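Local coordinates for protein GCN5-related N-acetyltransferase:Aminotransferase, class-II (Rhodopseudomonas palustris, PDB 2FIW) that probably transfers the acetyl group of acetyl coenzyme A, the cofactor it holds in the crystal, to an amine of an acceptor substrate, at residues P92-V95 against G96-V99; V26-I29 against E30-A34; A127-F130 against F131-R134. All coordinates share one frame; numbering follows the deposited sequence.

Contact 1. Residues P92-V95 against G96-V99; sequences PDYV and GRDV. With ACO (acetyl coenzyme *a), chain C.
Y94 and R97 meet round a link that is not protein at all: water 1 is gripped by four hydrogen bonds, giving its protons to Y94 O and to O5A of acetyl coenzyme A and accepting from the backbone N of R97 and of V99. A single solvent molecule thus ties the turn together and fastens it to the diphosphate. The chain itself supplies further grips. G96 N points almost straight at O4A of the cofactor, 2.9 Å away with an N-H...O angle of 173°, whereas D98 N reaches O1A, also at 2.9 Å, by a more bent bond. Positive phi values at G96 and D98 turn the peptides inward, as in the Q/R-x-x-G-x-G/A pyrophosphate loop of the GNAT family, in which D98 seems to occupy a position usually held by glycine. On the outer side R97 folds back over Y94. CD lies 3.3 Å from Y94 O, and a bend at chi3 (108°) then turns the guanidinium so that CD1 of the tyrosine ring lies beneath the centre of one face, 3.5 Å from CZ. The two planes are inclined at 46°, so this is a slanted contact rather than a flat stack. Water 2 lies at the guanidinium edge, donating to V95 O and weakly accepting from R97 NH1. The loop leaves strand 84-90 and enters helix 99-112; P92 and V95 lean on helix 18-32, while Y94 and V99 rest against strands 63-69 and 72-80.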
loop_
_atom_site.group_PDB
_atom_site.type_symbol
_atom_site.label_atom_id
_atom_site.label_comp_id
_atom_site.label_asym_id
_atom_site.label_seq_id
_atom_site.Cartn_x
_atom_site.Cartn_y
_atom_site.Cartn_z
ATOM N N PRO A 92 -7.118 8.005 -5.088
ATOM C CA PRO A 92 -6.588 8.987 -6.054
ATOM C C PRO A 92 -6.963 10.452 -5.763
ATOM O O PRO A 92 -6.201 11.349 -6.071
ATOM C CB PRO A 92 -7.183 8.536 -7.388
ATOM C CG PRO A 92 -8.244 7.587 -7.068
ATOM C CD PRO A 92 -7.921 6.970 -5.763
ATOM N N ASP A 93 -8.119 10.678 -5.150
ATOM C CA ASP A 93 -8.526 12.014 -4.744
ATOM C C ASP A 93 -7.755 12.588 -3.550
ATOM O O ASP A 93 -7.887 13.773 -3.261
ATOM C CB ASP A 93 -10.039 12.049 -4.503
ATOM C CG ASP A 93 -10.830 11.888 -5.802
ATOM O OD1 ASP A 93 -10.352 12.396 -6.840
ATOM O OD2 ASP A 93 -11.905 11.250 -5.800
ATOM N N TYR A 94 -6.926 11.774 -2.890
ATOM C CA TYR A 94 -6.240 12.228 -1.675
ATOM C C TYR A 94 -4.736 12.055 -1.661
ATOM O O TYR A 94 -4.110 12.113 -0.589
ATOM C CB TYR A 94 -6.858 11.581 -0.449
ATOM C CG TYR A 94 -8.310 11.951 -0.291
ATOM C CD1 TYR A 94 -8.680 13.096 0.416
ATOM C CD2 TYR A 94 -9.309 11.171 -0.863
ATOM C CE1 TYR A 94 -10.005 13.452 0.559
ATOM C CE2 TYR A 94 -10.649 11.523 -0.737
ATOM C CZ TYR A 94 -10.984 12.664 -0.023
ATOM O OH TYR A 94 -12.309 12.998 0.121
ATOM N N VAL A 95 -4.153 11.854 -2.841
ATOM C CA VAL A 95 -2.703 11.662 -2.976
ATOM C C VAL A 95 -1.991 13.006 -2.819
ATOM O O VAL A 95 -2.627 14.049 -2.938
ATOM C CB VAL A 95 -2.323 10.945 -4.326
ATOM C CG1 VAL A 95 -2.829 9.530 -4.323
ATOM C CG2 VAL A 95 -2.884 11.698 -5.541
ATOM N N GLY A 96 -0.694 12.983 -2.525
ATOM C CA GLY A 96 0.071 14.213 -2.285
ATOM C C GLY A 96 -0.271 14.973 -0.997
ATOM O O GLY A 96 -0.071 16.189 -0.906
ATOM N N ARG A 97 -0.772 14.265 0.011
ATOM C CA ARG A 97 -1.279 14.892 1.221
ATOM C C ARG A 97 -0.607 14.274 2.445
ATOM O O ARG A 97 -1.093 14.417 3.564
ATOM C CB ARG A 97 -2.804 14.721 1.281
ATOM C CG ARG A 97 -3.545 15.750 0.458
ATOM C CD ARG A 97 -4.899 15.281 -0.034
ATOM N NE ARG A 97 -6.002 15.922 0.659
ATOM C CZ ARG A 97 -7.175 16.263 0.110
ATOM N NH1 ARG A 97 -7.432 16.052 -1.183
ATOM N NH2 ARG A 97 -8.106 16.833 0.876
ATOM N N ASP A 98 0.513 13.589 2.212
ATOM C CA ASP A 98 1.229 12.798 3.225
ATOM C C ASP A 98 0.429 11.665 3.909
ATOM O O ASP A 98 0.766 11.238 5.012
ATOM C CB ASP A 98 1.944 13.706 4.238
ATOM C CG ASP A 98 3.191 14.373 3.653
ATOM O OD1 ASP A 98 3.547 15.479 4.125
ATOM O OD2 ASP A 98 3.806 13.809 2.712
ATOM N N VAL A 99 -0.621 11.179 3.250
ATOM C CA VAL A 99 -1.358 9.994 3.722
ATOM C C VAL A 99 -0.454 8.737 3.634
ATOM O O VAL A 99 -0.282 8.019 4.619
ATOM C CB VAL A 99 -2.686 9.746 2.935
ATOM C CG1 VAL A 99 -3.336 8.423 3.351
ATOM C CG2 VAL A 99 -3.678 10.887 3.132
HETATM N N1A ACO C . 3.204 19.535 -1.778
HETATM C C2A ACO C . 4.013 18.868 -2.626
HETATM N N3A ACO C . 4.280 17.559 -2.457
HETATM C C4A ACO C . 3.744 16.837 -1.423
HETATM C C5A ACO C . 2.901 17.451 -0.511
HETATM C C6A ACO C . 2.624 18.904 -0.720
HETATM N N6A ACO C . 1.813 19.589 0.125
HETATM N N7A ACO C . 2.526 16.518 0.392
HETATM C C8A ACO C . 3.119 15.351 0.043
HETATM N N9A ACO C . 3.863 15.555 -1.053
HETATM C C1B ACO C . 4.689 14.579 -1.815
HETATM C C2B ACO C . 5.772 13.882 -1.013
HETATM O O2B ACO C . 6.946 14.691 -0.921
HETATM C C3B ACO C . 6.009 12.633 -1.845
HETATM O O3B ACO C . 7.088 12.813 -2.764
HETATM P P3B ACO C . 7.952 11.568 -3.339
HETATM O O7A ACO C . 7.095 10.866 -4.386
HETATM O O8A ACO C . 8.215 10.699 -2.131
HETATM O O9A ACO C . 9.178 12.257 -3.899
HETATM C C4B ACO C . 4.702 12.395 -2.613
HETATM O O4B ACO C . 3.888 13.552 -2.414
HETATM C C5B ACO C . 3.938 11.167 -2.118
HETATM O O5B ACO C . 3.885 11.224 -0.684
HETATM P P1A ACO C . 2.536 10.982 0.157
HETATM O O1A ACO C . 1.577 12.132 -0.077
HETATM O O2A ACO C . 3.011 10.643 1.551
HETATM O O3A ACO C . 1.988 9.632 -0.542
HETATM P P2A ACO C . 0.529 9.472 -1.157
HETATM O O4A ACO C . 0.464 10.294 -2.415
HETATM O O5A ACO C . -0.459 9.716 -0.052
HETATM O O6A ACO C . 0.465 7.901 -1.546
HETATM C CBP ACO C . 1.096 5.928 -2.927
HETATM C CCP ACO C . 1.550 7.153 -2.115
HETATM C CDP ACO C . 2.330 5.337 -3.599
HETATM C CEP ACO C . 0.454 4.904 -2.005
HETATM C CAP ACO C . 0.034 6.317 -3.985
HETATM O OAP ACO C . 0.597 7.128 -5.031
HETATM C C9P ACO C . -0.811 5.198 -4.586
HETATM O O9P ACO C . -1.940 4.822 -3.996
HETATM N N8P ACO C . -0.449 4.648 -5.671
HETATM C C7P ACO C . -1.109 3.602 -6.464
HETATM C C6P ACO C . -1.107 2.220 -5.808
HETATM C C5P ACO C . 0.312 1.781 -5.605
HETATM O O5P ACO C . 1.152 1.936 -6.482
HETATM N N4P ACO C . 0.587 1.241 -4.428
HETATM C C3P ACO C . 1.891 0.774 -4.002
HETATM C C2P ACO C . 2.046 -0.654 -4.499
HETATM S S1P ACO C . 3.360 -1.297 -3.531
HETATM C C ACO C . 2.617 -2.281 -2.410
HETATM O O ACO C . 1.438 -2.111 -2.119
HETATM C CH3 ACO C . 3.326 -3.252 -1.856
HETATM O O HOH W 1 -1.931 11.797 0.382
HETATM O O HOH W 2 -4.796 15.120 -3.122
#

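Contact 2. Residues V26-I29 against E30-A34. With ACO (acetyl coenzyme *a), chain C.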
loop_
_atom_site.group_PDB
_atom_site.type_symbol
_atom_site.label_atom_id
_atom_site.label_comp_id
_atom_site.label_asym_id
_atom_site.label_seq_id
_atom_site.Cartn_x
_atom_site.Cartn_y
_atom_site.Cartn_z
ATOM N N VAL A 26 -9.037 -0.494 -5.764
ATOM C CA VAL A 26 -9.275 -0.473 -7.204
ATOM C C VAL A 26 -9.172 0.941 -7.786
ATOM O O VAL A 26 -8.660 1.090 -8.891
ATOM C CB VAL A 26 -10.587 -1.214 -7.689
ATOM C CG1 VAL A 26 -10.920 -2.397 -6.824
ATOM C CG2 VAL A 26 -11.747 -0.282 -7.814
ATOM N N ALA A 27 -9.636 1.967 -7.061
ATOM C CA ALA A 27 -9.577 3.336 -7.573
ATOM C C ALA A 27 -8.145 3.849 -7.642
ATOM O O ALA A 27 -7.776 4.562 -8.568
ATOM C CB ALA A 27 -10.431 4.243 -6.743
ATOM N N SER A 28 -7.340 3.473 -6.654
ATOM C CA SER A 28 -5.911 3.801 -6.600
ATOM C C SER A 28 -5.152 3.204 -7.791
ATOM O O SER A 28 -4.325 3.860 -8.416
ATOM C CB SER A 28 -5.328 3.263 -5.294
ATOM O OG SER A 28 -3.988 3.674 -5.115
ATOM N N ILE A 29 -5.440 1.939 -8.088
ATOM C CA ILE A 29 -4.837 1.230 -9.208
ATOM C C ILE A 29 -5.262 1.812 -10.578
ATOM O O ILE A 29 -4.410 2.130 -11.411
ATOM C CB ILE A 29 -5.137 -0.274 -9.103
ATOM C CG1 ILE A 29 -4.397 -0.857 -7.886
ATOM C CG2 ILE A 29 -4.809 -1.025 -10.431
ATOM C CD1 ILE A 29 -4.928 -2.206 -7.450
ATOM N N GLU A 30 -6.566 1.932 -10.802
ATOM C CA GLU A 30 -7.090 2.472 -12.056
ATOM C C GLU A 30 -6.438 3.810 -12.371
ATOM O O GLU A 30 -5.834 4.001 -13.438
ATOM C CB GLU A 30 -8.607 2.649 -11.961
ATOM C CG GLU A 30 -9.396 1.339 -11.905
ATOM C CD GLU A 30 -10.884 1.558 -11.702
ATOM O OE1 GLU A 30 -11.278 2.652 -11.221
ATOM O OE2 GLU A 30 -11.658 0.626 -12.018
ATOM N N GLN A 31 -6.522 4.713 -11.402
ATOM C CA GLN A 31 -6.187 6.124 -11.619
ATOM C C GLN A 31 -4.721 6.505 -11.421
ATOM O O GLN A 31 -4.301 7.550 -11.921
ATOM C CB GLN A 31 -7.097 7.042 -10.778
ATOM C CG GLN A 31 -8.614 6.830 -11.031
ATOM C CD GLN A 31 -9.521 7.809 -10.254
ATOM O OE1 GLN A 31 -9.302 9.037 -10.258
ATOM N NE2 GLN A 31 -10.559 7.263 -9.593
ATOM N N LEU A 32 -3.925 5.707 -10.702
ATOM C CA LEU A 32 -2.561 6.171 -10.380
ATOM C C LEU A 32 -1.408 5.432 -11.035
ATOM O O LEU A 32 -0.250 5.781 -10.820
ATOM C CB LEU A 32 -2.342 6.266 -8.858
ATOM C CG LEU A 32 -3.326 7.139 -8.070
ATOM C CD1 LEU A 32 -3.293 6.806 -6.593
ATOM C CD2 LEU A 32 -3.078 8.644 -8.317
ATOM N N THR A 33 -1.715 4.427 -11.847
ATOM C CA THR A 33 -0.676 3.515 -12.336
ATOM C C THR A 33 -0.472 3.505 -13.865
ATOM O O THR A 33 0.301 2.692 -14.363
ATOM C CB THR A 33 -0.930 2.061 -11.855
ATOM O OG1 THR A 33 -2.108 1.558 -12.482
ATOM C CG2 THR A 33 -1.122 1.997 -10.332
ATOM N N ALA A 34 -1.160 4.394 -14.588
ATOM C CA ALA A 34 -1.201 4.372 -16.058
ATOM C C ALA A 34 0.154 4.571 -16.715
ATOM O O ALA A 34 0.410 4.032 -17.794
ATOM C CB ALA A 34 -2.209 5.391 -16.599
HETATM N N1A ACO C . 3.204 19.535 -1.778
HETATM C C2A ACO C . 4.013 18.868 -2.626
HETATM N N3A ACO C . 4.280 17.559 -2.457
HETATM C C4A ACO C . 3.744 16.837 -1.423
HETATM C C5A ACO C . 2.901 17.451 -0.511
HETATM C C6A ACO C . 2.624 18.904 -0.720
HETATM N N6A ACO C . 1.813 19.589 0.125
HETATM N N7A ACO C . 2.526 16.518 0.392
HETATM C C8A ACO C . 3.119 15.351 0.043
HETATM N N9A ACO C . 3.863 15.555 -1.053
HETATM C C1B ACO C . 4.689 14.579 -1.815
HETATM C C2B ACO C . 5.772 13.882 -1.013
HETATM O O2B ACO C . 6.946 14.691 -0.921
HETATM C C3B ACO C . 6.009 12.633 -1.845
HETATM O O3B ACO C . 7.088 12.813 -2.764
HETATM P P3B ACO C . 7.952 11.568 -3.339
HETATM O O7A ACO C . 7.095 10.866 -4.386
HETATM O O8A ACO C . 8.215 10.699 -2.131
HETATM O O9A ACO C . 9.178 12.257 -3.899
HETATM C C4B ACO C . 4.702 12.395 -2.613
HETATM O O4B ACO C . 3.888 13.552 -2.414
HETATM C C5B ACO C . 3.938 11.167 -2.118
HETATM O O5B ACO C . 3.885 11.224 -0.684
HETATM P P1A ACO C . 2.536 10.982 0.157
HETATM O O1A ACO C . 1.577 12.132 -0.077
HETATM O O2A ACO C . 3.011 10.643 1.551
HETATM O O3A ACO C . 1.988 9.632 -0.542
HETATM P P2A ACO C . 0.529 9.472 -1.157
HETATM O O4A ACO C . 0.464 10.294 -2.415
HETATM O O5A ACO C . -0.459 9.716 -0.052
HETATM O O6A ACO C . 0.465 7.901 -1.546
HETATM C CBP ACO C . 1.096 5.928 -2.927
HETATM C CCP ACO C . 1.550 7.153 -2.115
HETATM C CDP ACO C . 2.330 5.337 -3.599
HETATM C CEP ACO C . 0.454 4.904 -2.005
HETATM C CAP ACO C . 0.034 6.317 -3.985
HETATM O OAP ACO C . 0.597 7.128 -5.031
HETATM C C9P ACO C . -0.811 5.198 -4.586
HETATM O O9P ACO C . -1.940 4.822 -3.996
HETATM N N8P ACO C . -0.449 4.648 -5.671
HETATM C C7P ACO C . -1.109 3.602 -6.464
HETATM C C6P ACO C . -1.107 2.220 -5.808
HETATM C C5P ACO C . 0.312 1.781 -5.605
HETATM O O5P ACO C . 1.152 1.936 -6.482
HETATM N N4P ACO C . 0.587 1.241 -4.428
HETATM C C3P ACO C . 1.891 0.774 -4.002
HETATM C C2P ACO C . 2.046 -0.654 -4.499
HETATM S S1P ACO C . 3.360 -1.297 -3.531
HETATM C C ACO C . 2.617 -2.281 -2.410
HETATM O O ACO C . 1.438 -2.111 -2.119
HETATM C CH3 ACO C . 3.326 -3.252 -1.856
#
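From V26 to L32 the chain is helical, with E30 N bonded to V26 O (3.0 Å, nearly straight), Q31 N to A27 O, and L32 N to S28 O by a sharper bond of 133° that comes from above the carbonyl plane. The next step in this ladder is made by a side chain. T33 has left helical geometry, and it is its hydroxyl, not its amide, that serves the fourth carbonyl back: OG1 donates to I29 O over 2.6 Å. With chi1 at 67°, OG1 sits between the backbone N and the carbonyl carbon, and CG2 is turned to lie 3.5 Å from the same I29 O. OG1 is also hydrogen-bonded to Q42 NE2, which links the helix end to helix 39-46. A valine here would keep much the same shape, but I29 O and the amide of Q42 would probably both lose their hydroxyl partner, and the helix end would be less firmly tied. On another face S28 and L32 meet one turn apart, L32 CD1 standing 3.5 Å from S28 OG. S28 swings OG away from its own N (chi1 -174°), toward a hydrogen bond with V90 O at the end of strand 84-90; OG lies 2.6 Å from O9P of acetyl coenzyme A as well. L32 CB approaches C7P of the cofactor at 3.8 Å. On the outer side the extended Q31 runs its CG alongside A27 O. I29 packs inward on W45 and Y89. The last turn of helix 18-32 thus walls the pantetheine arm, consistent with the place of the first helix beside the acetyl coenzyme A site in the GNAT fold.

Contact 3. Residues A127-F130 against F131-R134. With ACO (acetyl coenzyme *a), chain C.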
loop_
_atom_site.group_PDB
_atom_site.type_symbol
_atom_site.label_atom_id
_atom_site.label_comp_id
_atom_site.label_asym_id
_atom_site.label_seq_id
_atom_site.Cartn_x
_atom_site.Cartn_y
_atom_site.Cartn_z
ATOM N N ALA A 127 5.226 3.552 -7.412
ATOM C CA ALA A 127 5.509 3.828 -6.013
ATOM C C ALA A 127 6.995 3.660 -5.715
ATOM O O ALA A 127 7.453 3.929 -4.613
ATOM C CB ALA A 127 4.693 2.924 -5.126
ATOM N N ALA A 128 7.759 3.219 -6.702
ATOM C CA ALA A 128 9.198 3.034 -6.521
ATOM C C ALA A 128 9.925 4.277 -5.946
ATOM O O ALA A 128 10.719 4.163 -5.012
ATOM C CB ALA A 128 9.830 2.594 -7.840
ATOM N N GLU A 129 9.655 5.447 -6.520
ATOM C CA GLU A 129 10.309 6.701 -6.116
ATOM C C GLU A 129 9.893 7.118 -4.704
ATOM O O GLU A 129 10.750 7.446 -3.882
ATOM C CB GLU A 129 10.023 7.803 -7.136
ATOM C CG GLU A 129 10.598 9.170 -6.811
ATOM C CD GLU A 129 12.116 9.291 -7.042
ATOM O OE1 GLU A 129 12.905 8.476 -6.482
ATOM O OE2 GLU A 129 12.520 10.244 -7.769
ATOM N N PHE A 130 8.588 7.062 -4.434
ATOM C CA PHE A 130 8.027 7.218 -3.101
ATOM C C PHE A 130 8.813 6.471 -2.052
ATOM O O PHE A 130 9.212 7.074 -1.057
ATOM C CB PHE A 130 6.566 6.749 -3.032
ATOM C CG PHE A 130 6.016 6.688 -1.609
ATOM C CD1 PHE A 130 5.404 7.810 -1.029
ATOM C CD2 PHE A 130 6.133 5.537 -0.853
ATOM C CE1 PHE A 130 4.920 7.777 0.272
ATOM C CE2 PHE A 130 5.655 5.490 0.457
ATOM C CZ PHE A 130 5.043 6.619 1.016
ATOM N N PHE A 131 9.022 5.162 -2.255
ATOM C CA PHE A 131 9.739 4.343 -1.266
ATOM C C PHE A 131 11.204 4.708 -1.148
ATOM O O PHE A 131 11.752 4.692 -0.040
ATOM C CB PHE A 131 9.577 2.833 -1.516
ATOM C CG PHE A 131 8.243 2.273 -1.062
ATOM C CD1 PHE A 131 7.995 2.032 0.286
ATOM C CD2 PHE A 131 7.232 1.999 -1.988
ATOM C CE1 PHE A 131 6.750 1.516 0.706
ATOM C CE2 PHE A 131 5.992 1.485 -1.583
ATOM C CZ PHE A 131 5.748 1.243 -0.234
ATOM N N ALA A 132 11.837 5.030 -2.279
ATOM C CA ALA A 132 13.255 5.392 -2.296
ATOM C C ALA A 132 13.541 6.648 -1.461
ATOM O O ALA A 132 14.552 6.705 -0.776
ATOM C CB ALA A 132 13.750 5.568 -3.728
ATOM N N LYS A 133 12.631 7.632 -1.508
ATOM C CA LYS A 133 12.750 8.864 -0.713
ATOM C C LYS A 133 12.617 8.633 0.809
ATOM O O LYS A 133 12.831 9.561 1.601
ATOM C CB LYS A 133 11.700 9.912 -1.132
ATOM C CG LYS A 133 11.624 10.284 -2.610
ATOM C CD LYS A 133 12.702 11.274 -3.014
ATOM C CE LYS A 133 12.150 12.384 -3.903
ATOM N NZ LYS A 133 11.587 11.925 -5.213
ATOM N N ARG A 134 12.217 7.424 1.210
ATOM C CA ARG A 134 12.011 7.099 2.622
ATOM C C ARG A 134 13.011 6.025 3.002
ATOM O O ARG A 134 12.777 5.232 3.909
ATOM C CB ARG A 134 10.584 6.605 2.896
ATOM C CG ARG A 134 9.453 7.299 2.128
ATOM C CD ARG A 134 9.290 8.741 2.576
ATOM N NE ARG A 134 8.050 9.397 2.147
ATOM C CZ ARG A 134 7.783 9.790 0.898
ATOM N NH1 ARG A 134 8.624 9.539 -0.093
ATOM N NH2 ARG A 134 6.644 10.413 0.626
HETATM N N1A ACO C . 3.204 19.535 -1.778
HETATM C C2A ACO C . 4.013 18.868 -2.626
HETATM N N3A ACO C . 4.280 17.559 -2.457
HETATM C C4A ACO C . 3.744 16.837 -1.423
HETATM C C5A ACO C . 2.901 17.451 -0.511
HETATM C C6A ACO C . 2.624 18.904 -0.720
HETATM N N6A ACO C . 1.813 19.589 0.125
HETATM N N7A ACO C . 2.526 16.518 0.392
HETATM C C8A ACO C . 3.119 15.351 0.043
HETATM N N9A ACO C . 3.863 15.555 -1.053
HETATM C C1B ACO C . 4.689 14.579 -1.815
HETATM C C2B ACO C . 5.772 13.882 -1.013
HETATM O O2B ACO C . 6.946 14.691 -0.921
HETATM C C3B ACO C . 6.009 12.633 -1.845
HETATM O O3B ACO C . 7.088 12.813 -2.764
HETATM P P3B ACO C . 7.952 11.568 -3.339
HETATM O O7A ACO C . 7.095 10.866 -4.386
HETATM O O8A ACO C . 8.215 10.699 -2.131
HETATM O O9A ACO C . 9.178 12.257 -3.899
HETATM C C4B ACO C . 4.702 12.395 -2.613
HETATM O O4B ACO C . 3.888 13.552 -2.414
HETATM C C5B ACO C . 3.938 11.167 -2.118
HETATM O O5B ACO C . 3.885 11.224 -0.684
HETATM P P1A ACO C . 2.536 10.982 0.157
HETATM O O1A ACO C . 1.577 12.132 -0.077
HETATM O O2A ACO C . 3.011 10.643 1.551
HETATM O O3A ACO C . 1.988 9.632 -0.542
HETATM P P2A ACO C . 0.529 9.472 -1.157
HETATM O O4A ACO C . 0.464 10.294 -2.415
HETATM O O5A ACO C . -0.459 9.716 -0.052
HETATM O O6A ACO C . 0.465 7.901 -1.546
HETATM C CBP ACO C . 1.096 5.928 -2.927
HETATM C CCP ACO C . 1.550 7.153 -2.115
HETATM C CDP ACO C . 2.330 5.337 -3.599
HETATM C CEP ACO C . 0.454 4.904 -2.005
HETATM C CAP ACO C . 0.034 6.317 -3.985
HETATM O OAP ACO C . 0.597 7.128 -5.031
HETATM C C9P ACO C . -0.811 5.198 -4.586
HETATM O O9P ACO C . -1.940 4.822 -3.996
HETATM N N8P ACO C . -0.449 4.648 -5.671
HETATM C C7P ACO C . -1.109 3.602 -6.464
HETATM C C6P ACO C . -1.107 2.220 -5.808
HETATM C C5P ACO C . 0.312 1.781 -5.605
HETATM O O5P ACO C . 1.152 1.936 -6.482
HETATM N N4P ACO C . 0.587 1.241 -4.428
HETATM C C3P ACO C . 1.891 0.774 -4.002
HETATM C C2P ACO C . 2.046 -0.654 -4.499
HETATM S S1P ACO C . 3.360 -1.297 -3.531
HETATM C C ACO C . 2.617 -2.281 -2.410
HETATM O O ACO C . 1.438 -2.111 -2.119
HETATM C CH3 ACO C . 3.326 -3.252 -1.856
#
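R134 turns back along the helix toward F130 from its first bonds onward. CB points at the preceding turn; CG comes to 3.2 Å from F130 O; a bend at chi2 (-68°) then lifts CD past that carbonyl and carries NE up to CE1 of the ring. CZ arrives 4.0 Å from the centroid of the F130 ring, 33° off its normal, an off-centre cation-pi contact in which CE1 lies under the rim of one guanidinium face and the planes are tilted against each other. At the tip, NH1 donates to O8A on the 3'-phosphate of acetyl coenzyme A, modelled so short that the exact length is doubtful, while NH2 adds a weak bond to the same oxygen and a hydrogen bond to T101 OG1. The phosphate oxygen stands at the guanidinium edge, close to its plane, and the ring, the phosphate and T101 together limit how the group can turn. This short helix 128-132 follows strand 118-123 of the GNAT fold, and its C-terminal end presents two basic residues to the 3'-phosphate. K133 is the second: NZ bonds to O9A at 2.8 Å and makes a salt bridge with E129 OE2 at 3.2 Å, so one ammonium is shared between phosphate and carboxylate, whose charges probably both hold it in place. The F130 ring has other neighbours too. While one face lies by CCP of the cofactor, its edge is driven at the face of F131, with centroids 5.1 Å apart and planes at 89°, CD2 sitting over the centre. F131 in turn packs on L88 and V121, and A127 CB, 4.0 Å from F131 CE2, leans on C3P of the pantetheine arm.

How the contacts relate
Along the chain the order is contact 2, contact 1, contact 3, and all three touch the same acetyl coenzyme A. Contact 2 closes helix 18-32; contact 1 is the loop from strand 84-90 into helix 99-112; contact 3 is built on helix 128-132. Contacts 1 and 2 have centres about 13 Å apart and pack directly, P92 CG meeting A27 O at 3.4 Å. Contact 3 touches neither, its centre lying about 15 Å from contact 1 and about 17 Å from contact 2. The cofactor bridges that gap: contact 1 holds its diphosphate, contact 2 flanks the pantetheine arm, and contact 3 grips the 3'-phosphate and touches the arm, in keeping with GNAT cofactor binding.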